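PDB 4YF1: Lmo0812 protein from Listeria monocytogenes serovar 1/2a, which is a putative pyrophosphohydrolase of the HD-domain superfamily and may remove the 3'-diphosphate from the alarmone ppGpp. Local coordinates for residues A[81-89]-A[112-121]; A[147-158]-A[177-186]. All coordinates share one frame; numbering follows the deposited sequence. Where two conformers were deposited one is given.

Contact 1: residues A[81-89]-A[112-121]; sequences ADLVASHTE and EEKALIVADK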
loop_
_atom_site.group_PDB
_atom_site.type_symbol
_atom_site.label_atom_id
_atom_site.label_comp_id
_atom_site.label_asym_id
_atom_site.label_seq_id
_atom_site.Cartn_x
_atom_site.Cartn_y
_atom_site.Cartn_z
ATOM N N ALA A 81 6.196 4.559 -9.032
ATOM C CA ALA A 81 5.356 4.899 -10.190
ATOM C C ALA A 81 5.718 4.042 -11.402
ATOM O O ALA A 81 4.837 3.516 -12.071
ATOM C CB ALA A 81 5.452 6.367 -10.524
ATOM N N ASP A 82 7.016 3.850 -11.628
ATOM C CA ASP A 82 7.487 3.029 -12.743
ATOM C C ASP A 82 7.157 1.565 -12.586
ATOM O O ASP A 82 6.851 0.883 -13.576
ATOM C CB ASP A 82 8.987 3.195 -12.960
ATOM C CG ASP A 82 9.346 4.560 -13.530
ATOM O OD1 ASP A 82 8.432 5.284 -14.000
ATOM O OD2 ASP A 82 10.551 4.905 -13.495
ATOM N N LEU A 83 7.238 1.066 -11.364
ATOM C CA LEU A 83 6.899 -0.336 -11.127
ATOM C C LEU A 83 5.383 -0.535 -11.408
ATOM O O LEU A 83 4.979 -1.487 -12.079
ATOM C CB LEU A 83 7.289 -0.772 -9.706
ATOM C CG LEU A 83 8.803 -0.981 -9.486
ATOM C CD1 LEU A 83 9.124 -1.114 -8.010
ATOM C CD2 LEU A 83 9.280 -2.211 -10.249
ATOM N N VAL A 84 4.579 0.398 -10.935
ATOM C CA VAL A 84 3.136 0.358 -11.153
ATOM C C VAL A 84 2.789 0.413 -12.639
ATOM O O VAL A 84 1.971 -0.391 -13.131
ATOM C CB VAL A 84 2.425 1.503 -10.398
ATOM C CG1 VAL A 84 0.967 1.613 -10.830
ATOM C CG2 VAL A 84 2.481 1.248 -8.914
ATOM N N ALA A 85 3.406 1.349 -13.354
ATOM C CA ALA A 85 3.153 1.504 -14.777
ATOM C C ALA A 85 3.538 0.280 -15.570
ATOM O O ALA A 85 2.921 0.017 -16.612
ATOM C CB ALA A 85 3.883 2.724 -15.337
ATOM N N SER A 86 4.535 -0.481 -15.102
ATOM C CA SER A 86 4.969 -1.664 -15.841
ATOM C C SER A 86 3.852 -2.715 -16.047
ATOM O O SER A 86 3.867 -3.412 -17.058
ATOM C CB SER A 86 6.178 -2.335 -15.197
ATOM O OG SER A 86 5.860 -3.045 -14.004
ATOM N N HIS A 87 2.878 -2.793 -15.146
ATOM C CA HIS A 87 1.783 -3.790 -15.256
ATOM C C HIS A 87 0.372 -3.224 -15.450
ATOM O O HIS A 87 -0.601 -3.975 -15.461
ATOM C CB HIS A 87 1.806 -4.706 -14.027
ATOM C CG HIS A 87 0.647 -5.655 -13.950
ATOM N ND1 HIS A 87 0.033 -6.170 -15.071
ATOM C CD2 HIS A 87 0.081 -6.282 -12.892
ATOM C CE1 HIS A 87 -0.913 -7.018 -14.703
ATOM N NE2 HIS A 87 -0.897 -7.112 -13.387
ATOM N N THR A 88 0.266 -1.920 -15.642
ATOM C CA THR A 88 -1.037 -1.253 -15.784
ATOM C C THR A 88 -1.492 -1.440 -17.227
ATOM O O THR A 88 -0.709 -1.248 -18.141
ATOM C CB THR A 88 -0.940 0.268 -15.496
ATOM O OG1 THR A 88 -0.511 0.483 -14.146
ATOM C CG2 THR A 88 -2.291 0.965 -15.698
ATOM N N GLU A 89 -2.756 -1.810 -17.419
ATOM C CA GLU A 89 -3.309 -2.004 -18.756
ATOM C C GLU A 89 -3.738 -0.667 -19.343
ATOM O O GLU A 89 -4.144 0.232 -18.617
ATOM C CB GLU A 89 -4.533 -2.937 -18.713
ATOM C CG GLU A 89 -4.248 -4.383 -18.311
ATOM C CD GLU A 89 -5.496 -5.274 -18.312
ATOM O OE1 GLU A 89 -6.636 -4.758 -18.335
ATOM O OE2 GLU A 89 -5.334 -6.509 -18.251
ATOM N N GLU A 112 11.366 -8.169 -10.564
ATOM C CA GLU A 112 10.323 -7.392 -9.855
ATOM C C GLU A 112 9.062 -7.237 -10.710
ATOM O O GLU A 112 7.917 -7.478 -10.232
ATOM C CB GLU A 112 10.835 -6.024 -9.448
ATOM C CG GLU A 112 11.982 -6.145 -8.444
ATOM C CD GLU A 112 12.529 -4.822 -7.992
ATOM O OE1 GLU A 112 12.296 -3.792 -8.672
ATOM O OE2 GLU A 112 13.230 -4.807 -6.950
ATOM N N GLU A 113 9.262 -6.862 -11.972
ATOM C CA GLU A 113 8.126 -6.680 -12.909
ATOM C C GLU A 113 7.367 -7.962 -13.105
ATOM O O GLU A 113 6.133 -7.929 -13.168
ATOM C CB GLU A 113 8.637 -6.115 -14.238
ATOM C CG GLU A 113 9.291 -4.742 -14.036
ATOM C CD GLU A 113 10.085 -4.234 -15.223
ATOM O OE1 GLU A 113 10.765 -5.039 -15.912
ATOM O OE2 GLU A 113 10.064 -2.994 -15.420
ATOM N N LYS A 114 8.077 -9.078 -13.235
ATOM C CA LYS A 114 7.425 -10.406 -13.365
ATOM C C LYS A 114 6.649 -10.743 -12.104
ATOM O O LYS A 114 5.507 -11.176 -12.151
ATOM C CB LYS A 114 8.472 -11.493 -13.602
ATOM C CG LYS A 114 9.163 -11.392 -14.950
ATOM C CD LYS A 114 10.351 -12.313 -15.012
ATOM C CE LYS A 114 10.921 -12.468 -16.425
ATOM N NZ LYS A 114 10.297 -13.650 -17.090
ATOM N N ALA A 115 7.241 -10.448 -10.958
ATOM C CA ALA A 115 6.596 -10.797 -9.690
ATOM C C ALA A 115 5.286 -10.038 -9.472
ATOM O O ALA A 115 4.334 -10.593 -8.916
ATOM C CB ALA A 115 7.552 -10.566 -8.520
ATOM N N LEU A 116 5.236 -8.780 -9.912
ATOM C CA LEU A 116 4.033 -7.974 -9.753
ATOM C C LEU A 116 2.863 -8.575 -10.522
ATOM O O LEU A 116 1.706 -8.626 -10.024
ATOM C CB LEU A 116 4.289 -6.583 -10.268
ATOM C CG LEU A 116 5.156 -5.794 -9.285
ATOM C CD1 LEU A 116 5.797 -4.641 -10.053
ATOM C CD2 LEU A 116 4.307 -5.303 -8.124
ATOM N N ILE A 117 3.170 -9.031 -11.720
ATOM C CA ILE A 117 2.133 -9.652 -12.575
ATOM C C ILE A 117 1.705 -10.997 -11.997
ATOM O O ILE A 117 0.499 -11.266 -11.915
ATOM C CB ILE A 117 2.623 -9.849 -14.021
ATOM C CG1 ILE A 117 2.838 -8.491 -14.689
ATOM C CG2 ILE A 117 1.594 -10.686 -14.826
ATOM C CD1 ILE A 117 3.546 -8.512 -16.036
ATOM N N VAL A 118 2.652 -11.872 -11.664
ATOM C CA VAL A 118 2.267 -13.205 -11.169
ATOM C C VAL A 118 1.506 -13.128 -9.824
ATOM O O VAL A 118 0.493 -13.814 -9.660
ATOM C CB VAL A 118 3.441 -14.167 -11.114
ATOM C CG1 VAL A 118 3.039 -15.513 -10.601
ATOM C CG2 VAL A 118 4.137 -14.299 -12.463
ATOM N N ALA A 119 1.939 -12.262 -8.907
ATOM C CA ALA A 119 1.256 -12.106 -7.628
ATOM C C ALA A 119 -0.194 -11.656 -7.817
ATOM O O ALA A 119 -1.106 -12.146 -7.149
ATOM C CB ALA A 119 1.998 -11.138 -6.733
ATOM N N ASP A 120 -0.388 -10.713 -8.724
ATOM C CA ASP A 120 -1.722 -10.224 -9.048
ATOM C C ASP A 120 -2.590 -11.387 -9.579
ATOM O O ASP A 120 -3.724 -11.567 -9.144
ATOM C CB ASP A 120 -1.617 -9.139 -10.115
ATOM C CG ASP A 120 -2.999 -8.666 -10.620
ATOM O OD1 ASP A 120 -3.812 -8.214 -9.796
ATOM O OD2 ASP A 120 -3.234 -8.713 -11.835
ATOM N N LYS A 121 -2.043 -12.176 -10.494
ATOM C CA LYS A 121 -2.812 -13.335 -11.067
ATOM C C LYS A 121 -3.058 -14.434 -10.078
ATOM O O LYS A 121 -4.066 -15.116 -10.139
ATOM C CB LYS A 121 -2.109 -13.934 -12.277
ATOM C CG LYS A 121 -2.508 -13.272 -13.555
ATOM C CD LYS A 121 -2.127 -11.834 -13.581
ATOM C CE LYS A 121 -3.193 -11.043 -14.288
ATOM N NZ LYS A 121 -2.621 -9.695 -14.585
HETATM O O HOH W 1 9.248 -1.061 -13.718
HETATM O O HOH W 2 5.453 -5.596 -14.876
#
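H87 sits as a knob in the hole formed by L116, I117, D120 and K121, its imidazole reaching from the C-terminal part of helix 78-87 across to helix 111-132. CG of H87 is anti to the backbone N (chi1 173°), which swings the ring against I117. There CG1 of I117 lies over one ring face, 3.7 Å from the ring centroid, in a CH-pi contact displaced toward the rim. The ring edge carries the polar contact: NE2 donates to OD2 of D120 over 3.2 Å, with the N-H pointing almost straight at the oxygen (166°). The acceptor lies close to the imidazole plane, yet OD2 is approached from above the carboxylate plane, the two flat groups being turned 65° apart. K121 folds back through bends at chi2 and chi3, and NZ of K121 meets OD2 of D120 nearly along the C-O axis, 3.0 Å away, in a salt bridge. OD2 is thus gripped twice, while OD1 of D120 is hydrogen-bonded to H35, which together hold the carboxylate in place.

Toward the N-terminal end of helix 111-132 the contact is aliphatic and water-mediated. CD1 of L116 touches CB of L83 at 4.2 Å, and a water donates both to OG of S86 (2.7 Å) and to the carbonyl O of E113. OG of S86 in turn donates to the carbonyl O of L83 at 2.6 Å.

H35, H59, D60 and D120 converge in an arrangement consistent with the H...HD...D motif of HD-domain phosphohydrolases, with no metal bound to them here; H87 and K121 may belong to the second shell of that site.

Contact 2: residues A[147-158]-A[177-186]; sequences YDLQKWYNQGIK and YARLVKWIFK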
loop_
_atom_site.group_PDB
_atom_site.type_symbol
_atom_site.label_atom_id
_atom_site.label_comp_id
_atom_site.label_asym_id
_atom_site.label_seq_id
_atom_site.Cartn_x
_atom_site.Cartn_y
_atom_site.Cartn_z
ATOM N N TYR A 147 -14.187 -19.486 -21.235
ATOM C CA TYR A 147 -13.127 -20.410 -20.839
ATOM C C TYR A 147 -11.861 -20.399 -21.715
ATOM O O TYR A 147 -10.723 -20.361 -21.190
ATOM C CB TYR A 147 -13.703 -21.830 -20.828
ATOM C CG TYR A 147 -12.714 -22.906 -20.426
ATOM C CD1 TYR A 147 -12.545 -23.246 -19.093
ATOM C CD2 TYR A 147 -11.968 -23.592 -21.384
ATOM C CE1 TYR A 147 -11.654 -24.241 -18.707
ATOM C CE2 TYR A 147 -11.071 -24.591 -21.016
ATOM C CZ TYR A 147 -10.926 -24.918 -19.671
ATOM O OH TYR A 147 -10.049 -25.911 -19.281
ATOM N N ASP A 148 -12.048 -20.447 -23.031
ATOM C CA ASP A 148 -10.919 -20.527 -23.945
ATOM C C ASP A 148 -9.937 -19.360 -23.756
ATOM O O ASP A 148 -8.712 -19.580 -23.620
ATOM C CB ASP A 148 -11.393 -20.540 -25.394
ATOM C CG ASP A 148 -12.252 -21.748 -25.725
ATOM O OD1 ASP A 148 -12.291 -22.720 -24.960
ATOM O OD2 ASP A 148 -12.875 -21.716 -26.796
ATOM N N LEU A 149 -10.491 -18.145 -23.696
ATOM C CA LEU A 149 -9.690 -16.943 -23.558
ATOM C C LEU A 149 -8.989 -16.881 -22.203
ATOM O O LEU A 149 -7.798 -16.504 -22.135
ATOM C CB LEU A 149 -10.537 -15.680 -23.796
ATOM C CG LEU A 149 -10.752 -15.263 -25.253
ATOM C CD1 LEU A 149 -11.651 -14.030 -25.306
ATOM C CD2 LEU A 149 -9.425 -14.976 -25.960
ATOM N N GLN A 150 -9.709 -17.219 -21.137
ATOM C CA GLN A 150 -9.115 -17.266 -19.796
ATOM C C GLN A 150 -8.037 -18.326 -19.692
ATOM O O GLN A 150 -7.006 -18.108 -19.031
ATOM C CB GLN A 150 -10.165 -17.414 -18.702
ATOM C CG GLN A 150 -10.969 -16.142 -18.497
ATOM C CD GLN A 150 -10.196 -15.029 -17.812
ATOM O OE1 GLN A 150 -8.999 -15.142 -17.581
ATOM N NE2 GLN A 150 -10.865 -13.927 -17.540
ATOM N N LYS A 151 -8.238 -19.454 -20.356
ATOM C CA LYS A 151 -7.210 -20.483 -20.402
ATOM C C LYS A 151 -5.970 -20.019 -21.143
ATOM O O LYS A 151 -4.825 -20.167 -20.628
ATOM C CB LYS A 151 -7.745 -21.712 -21.064
ATOM C CG LYS A 151 -6.767 -22.862 -21.233
ATOM C CD LYS A 151 -7.599 -24.109 -21.551
ATOM C CE LYS A 151 -6.770 -25.340 -21.832
ATOM N NZ LYS A 151 -6.254 -25.357 -23.227
ATOM N N TRP A 152 -6.195 -19.409 -22.318
ATOM C CA TRP A 152 -5.099 -18.905 -23.135
ATOM C C TRP A 152 -4.268 -17.906 -22.333
ATOM O O TRP A 152 -3.049 -17.937 -22.380
ATOM C CB TRP A 152 -5.620 -18.251 -24.422
ATOM C CG TRP A 152 -4.644 -17.307 -25.080
ATOM C CD1 TRP A 152 -3.590 -17.625 -25.894
ATOM C CD2 TRP A 152 -4.634 -15.880 -24.951
ATOM N NE1 TRP A 152 -2.939 -16.472 -26.283
ATOM C CE2 TRP A 152 -3.562 -15.396 -25.713
ATOM C CE3 TRP A 152 -5.440 -14.968 -24.263
ATOM C CZ2 TRP A 152 -3.270 -14.042 -25.805
ATOM C CZ3 TRP A 152 -5.160 -13.609 -24.365
ATOM C CH2 TRP A 152 -4.086 -13.162 -25.132
ATOM N N TYR A 153 -4.951 -17.028 -21.614
ATOM C CA TYR A 153 -4.294 -15.961 -20.834
ATOM C C TYR A 153 -3.431 -16.483 -19.678
ATOM O O TYR A 153 -2.225 -16.179 -19.591
ATOM C CB TYR A 153 -5.372 -14.985 -20.334
ATOM C CG TYR A 153 -4.875 -13.887 -19.437
ATOM C CD1 TYR A 153 -3.693 -13.223 -19.725
ATOM C CD2 TYR A 153 -5.630 -13.437 -18.342
ATOM C CE1 TYR A 153 -3.237 -12.203 -18.920
ATOM C CE2 TYR A 153 -5.174 -12.387 -17.534
ATOM C CZ TYR A 153 -3.981 -11.787 -17.833
ATOM O OH TYR A 153 -3.500 -10.707 -17.087
ATOM N N ASN A 154 -4.042 -17.292 -18.819
ATOM C CA ASN A 154 -3.365 -17.846 -17.648
ATOM C C ASN A 154 -2.248 -18.813 -18.027
ATOM O O ASN A 154 -1.129 -18.765 -17.437
ATOM C CB ASN A 154 -4.401 -18.438 -16.694
ATOM C CG ASN A 154 -5.231 -17.361 -16.022
ATOM O OD1 ASN A 154 -6.398 -17.066 -16.399
ATOM N ND2 ASN A 154 -4.632 -16.717 -15.075
ATOM N N GLN A 155 -2.479 -19.618 -19.067
ATOM C CA GLN A 155 -1.413 -20.499 -19.565
ATOM C C GLN A 155 -0.278 -19.646 -20.128
ATOM O O GLN A 155 0.928 -19.978 -19.923
ATOM C CB GLN A 155 -1.944 -21.507 -20.589
ATOM C CG GLN A 155 -2.688 -22.593 -19.884
ATOM C CD GLN A 155 -3.171 -23.683 -20.819
ATOM O OE1 GLN A 155 -3.178 -23.542 -22.050
ATOM N NE2 GLN A 155 -3.522 -24.777 -20.243
ATOM N N GLY A 156 -0.627 -18.525 -20.777
ATOM C CA GLY A 156 0.397 -17.603 -21.292
ATOM C C GLY A 156 1.315 -17.043 -20.179
ATOM O O GLY A 156 2.556 -16.980 -20.353
ATOM N N ILE A 157 0.719 -16.616 -19.065
ATOM C CA ILE A 157 1.500 -16.103 -17.923
ATOM C C ILE A 157 2.356 -17.253 -17.390
ATOM O O ILE A 157 3.585 -17.136 -17.273
ATOM C CB ILE A 157 0.605 -15.546 -16.784
ATOM C CG1 ILE A 157 -0.271 -14.354 -17.257
ATOM C CG2 ILE A 157 1.474 -15.118 -15.592
ATOM C CD1 ILE A 157 0.491 -13.211 -17.876
ATOM N N LYS A 158 1.701 -18.387 -17.108
ATOM C CA LYS A 158 2.409 -19.544 -16.581
ATOM C C LYS A 158 3.593 -19.977 -17.451
ATOM O O LYS A 158 4.701 -20.222 -16.928
ATOM C CB LYS A 158 1.460 -20.710 -16.290
ATOM C CG LYS A 158 2.161 -22.036 -16.070
ATOM C CD LYS A 158 1.139 -23.146 -15.980
ATOM C CE LYS A 158 1.728 -24.468 -16.422
ATOM N NZ LYS A 158 2.045 -24.469 -17.889
ATOM N N TYR A 177 1.113 -20.460 -8.401
ATOM C CA TYR A 177 0.319 -20.021 -9.560
ATOM C C TYR A 177 0.262 -21.113 -10.628
ATOM O O TYR A 177 -0.830 -21.369 -11.179
ATOM C CB TYR A 177 0.845 -18.736 -10.150
ATOM C CG TYR A 177 0.108 -18.282 -11.379
ATOM C CD1 TYR A 177 -1.171 -17.778 -11.285
ATOM C CD2 TYR A 177 0.691 -18.354 -12.631
ATOM C CE1 TYR A 177 -1.845 -17.339 -12.409
ATOM C CE2 TYR A 177 0.020 -17.916 -13.773
ATOM C CZ TYR A 177 -1.246 -17.414 -13.641
ATOM O OH TYR A 177 -1.919 -16.970 -14.737
ATOM N N ALA A 178 1.397 -21.732 -10.940
ATOM C CA ALA A 178 1.420 -22.826 -11.934
ATOM C C ALA A 178 0.434 -23.957 -11.569
ATOM O O ALA A 178 -0.315 -24.419 -12.447
ATOM C CB ALA A 178 2.810 -23.381 -12.118
ATOM N N ARG A 179 0.432 -24.389 -10.294
ATOM C CA ARG A 179 -0.474 -25.437 -9.828
ATOM C C ARG A 179 -1.940 -25.027 -9.988
ATOM O O ARG A 179 -2.763 -25.838 -10.399
ATOM C CB ARG A 179 -0.189 -25.860 -8.375
ATOM C CG ARG A 179 1.128 -26.595 -8.171
ATOM C CD ARG A 179 1.229 -27.230 -6.776
ATOM N NE ARG A 179 0.953 -26.295 -5.674
ATOM C CZ ARG A 179 1.850 -25.515 -5.066
ATOM N NH1 ARG A 179 3.129 -25.503 -5.434
ATOM N NH2 ARG A 179 1.459 -24.715 -4.084
ATOM N N LEU A 180 -2.262 -23.774 -9.649
ATOM C CA LEU A 180 -3.622 -23.281 -9.835
ATOM C C LEU A 180 -4.061 -23.289 -11.299
ATOM O O LEU A 180 -5.221 -23.651 -11.600
ATOM C CB LEU A 180 -3.825 -21.878 -9.266
ATOM C CG LEU A 180 -4.238 -21.784 -7.822
ATOM C CD1 LEU A 180 -4.115 -20.371 -7.324
ATOM C CD2 LEU A 180 -5.667 -22.274 -7.666
ATOM N N VAL A 181 -3.173 -22.867 -12.208
ATOM C CA VAL A 181 -3.516 -22.866 -13.643
ATOM C C VAL A 181 -3.798 -24.287 -14.128
ATOM O O VAL A 181 -4.793 -24.520 -14.856
ATOM C CB VAL A 181 -2.433 -22.156 -14.480
ATOM C CG1 VAL A 181 -2.663 -22.319 -15.982
ATOM C CG2 VAL A 181 -2.407 -20.683 -14.106
ATOM N N LYS A 182 -2.950 -25.224 -13.717
ATOM C CA LYS A 182 -3.105 -26.641 -14.073
ATOM C C LYS A 182 -4.411 -27.225 -13.517
ATOM O O LYS A 182 -5.096 -28.006 -14.202
ATOM C CB LYS A 182 -1.904 -27.445 -13.571
ATOM C CG LYS A 182 -1.870 -28.901 -14.022
ATOM C CD LYS A 182 -0.546 -29.554 -13.657
ATOM C CE LYS A 182 -0.471 -30.991 -14.148
ATOM N NZ LYS A 182 0.805 -31.644 -13.733
ATOM N N TRP A 183 -4.769 -26.822 -12.299
ATOM C CA TRP A 183 -6.005 -27.300 -11.650
ATOM C C TRP A 183 -7.262 -26.740 -12.323
ATOM O O TRP A 183 -8.196 -27.482 -12.625
ATOM C CB TRP A 183 -6.050 -26.914 -10.163
ATOM C CG TRP A 183 -7.165 -27.638 -9.388
ATOM C CD1 TRP A 183 -7.062 -28.840 -8.744
ATOM C CD2 TRP A 183 -8.520 -27.193 -9.184
ATOM N NE1 TRP A 183 -8.263 -29.174 -8.163
ATOM C CE2 TRP A 183 -9.174 -28.183 -8.414
ATOM C CE3 TRP A 183 -9.246 -26.064 -9.589
ATOM C CZ2 TRP A 183 -10.533 -28.081 -8.041
ATOM C CZ3 TRP A 183 -10.600 -25.950 -9.204
ATOM C CH2 TRP A 183 -11.224 -26.959 -8.442
ATOM N N ILE A 184 -7.299 -25.433 -12.523
ATOM C CA ILE A 184 -8.450 -24.798 -13.126
ATOM C C ILE A 184 -8.626 -25.123 -14.627
ATOM O O ILE A 184 -9.739 -25.396 -15.051
ATOM C CB ILE A 184 -8.428 -23.278 -12.899
ATOM C CG1 ILE A 184 -8.553 -22.981 -11.402
ATOM C CG2 ILE A 184 -9.532 -22.564 -13.688
ATOM C CD1 ILE A 184 -8.299 -21.543 -11.034
ATOM N N PHE A 185 -7.541 -25.133 -15.399
ATOM C CA PHE A 185 -7.609 -25.290 -16.868
ATOM C C PHE A 185 -7.054 -26.605 -17.449
ATOM O O PHE A 185 -6.543 -26.617 -18.572
ATOM C CB PHE A 185 -6.886 -24.089 -17.538
ATOM C CG PHE A 185 -7.430 -22.743 -17.128
ATOM C CD1 PHE A 185 -8.632 -22.276 -17.637
ATOM C CD2 PHE A 185 -6.729 -21.922 -16.257
ATOM C CE1 PHE A 185 -9.124 -21.026 -17.288
ATOM C CE2 PHE A 185 -7.222 -20.681 -15.895
ATOM C CZ PHE A 185 -8.428 -20.232 -16.409
ATOM N N LYS A 186 -7.134 -27.693 -16.693
ATOM C CA LYS A 186 -6.652 -29.004 -17.182
ATOM C C LYS A 186 -7.414 -29.503 -18.413
ATOM O O LYS A 186 -8.641 -29.490 -18.433
ATOM C CB LYS A 186 -6.710 -30.071 -16.071
ATOM C CG LYS A 186 -7.989 -30.072 -15.230
ATOM C CD LYS A 186 -7.909 -31.074 -14.085
ATOM C CE LYS A 186 -9.003 -30.822 -13.055
ATOM N NZ LYS A 186 -10.365 -30.828 -13.663
HETATM O O HOH W 3 -9.107 -27.632 -20.899
#
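With chi1 at -56°, F185 has its CG anti to the carbonyl carbon, and the phenyl ring leans from the end of helix 172-184 onto helix 147-160. Y147 takes the other course, CG anti to the backbone N (chi1 -180°), which carries its phenol past F185 in the opposite direction. The two rings meet obliquely, planes 55° apart, CE1 of Y147 lying 3.8 Å from CD1 of F185.

K151 covers one face of the F185 ring: its CA stands 3.8 Å from the centroid in a CH-pi contact, and its CB lies 3.6 Å from CD1 of F185. CG2 of I184 lies over the centre of the opposite face, leaving the phenyl sandwiched between backbone and methyl. N154 meets this ring obliquely, its CB 3.7 Å from CE2 of F185.

At the other end of the contact, Y177 crosses I157 at about a right angle, and CG2 of I157 packs 3.6 Å from CE2 of Y177. The hydroxyl of Y177 ends beside the side-chain amide of N154. V181 fills the middle, its CG2 against CB of N154 and its CG1 3.9 Å from both CG of Q155 and CD of K158. The lysine's aliphatic chain therefore serves as apolar cover.

A water appears to bridge OH of Y147 and the carbonyl O of K186, the last ordered residue, though K186 is poorly ordered and the link correspondingly uncertain. The chemistry is mainly that of an antiparallel helix pair joined by aromatic and aliphatic surfaces, with lysine methylenes extending the apolar seam.

How the contacts relate
Contact 1 closes before contact 2 opens along the chain, and their centres lie about 18 Å apart in this all-helical fold. Helix 111-132 joins them: it supplies one side of contact 1 and also packs against the helix pair of contact 2. K121 sits at the junction, its CB 3.4 Å from CE1 of Y177, while V118 rests on the same tyrosine and I117 reaches I157. Contact 1 is the more central and includes D120 of the putative site; contact 2 lies farther from the chain centre. The C-terminal helices 147-160 and 172-184 thus back the helix that carries D120.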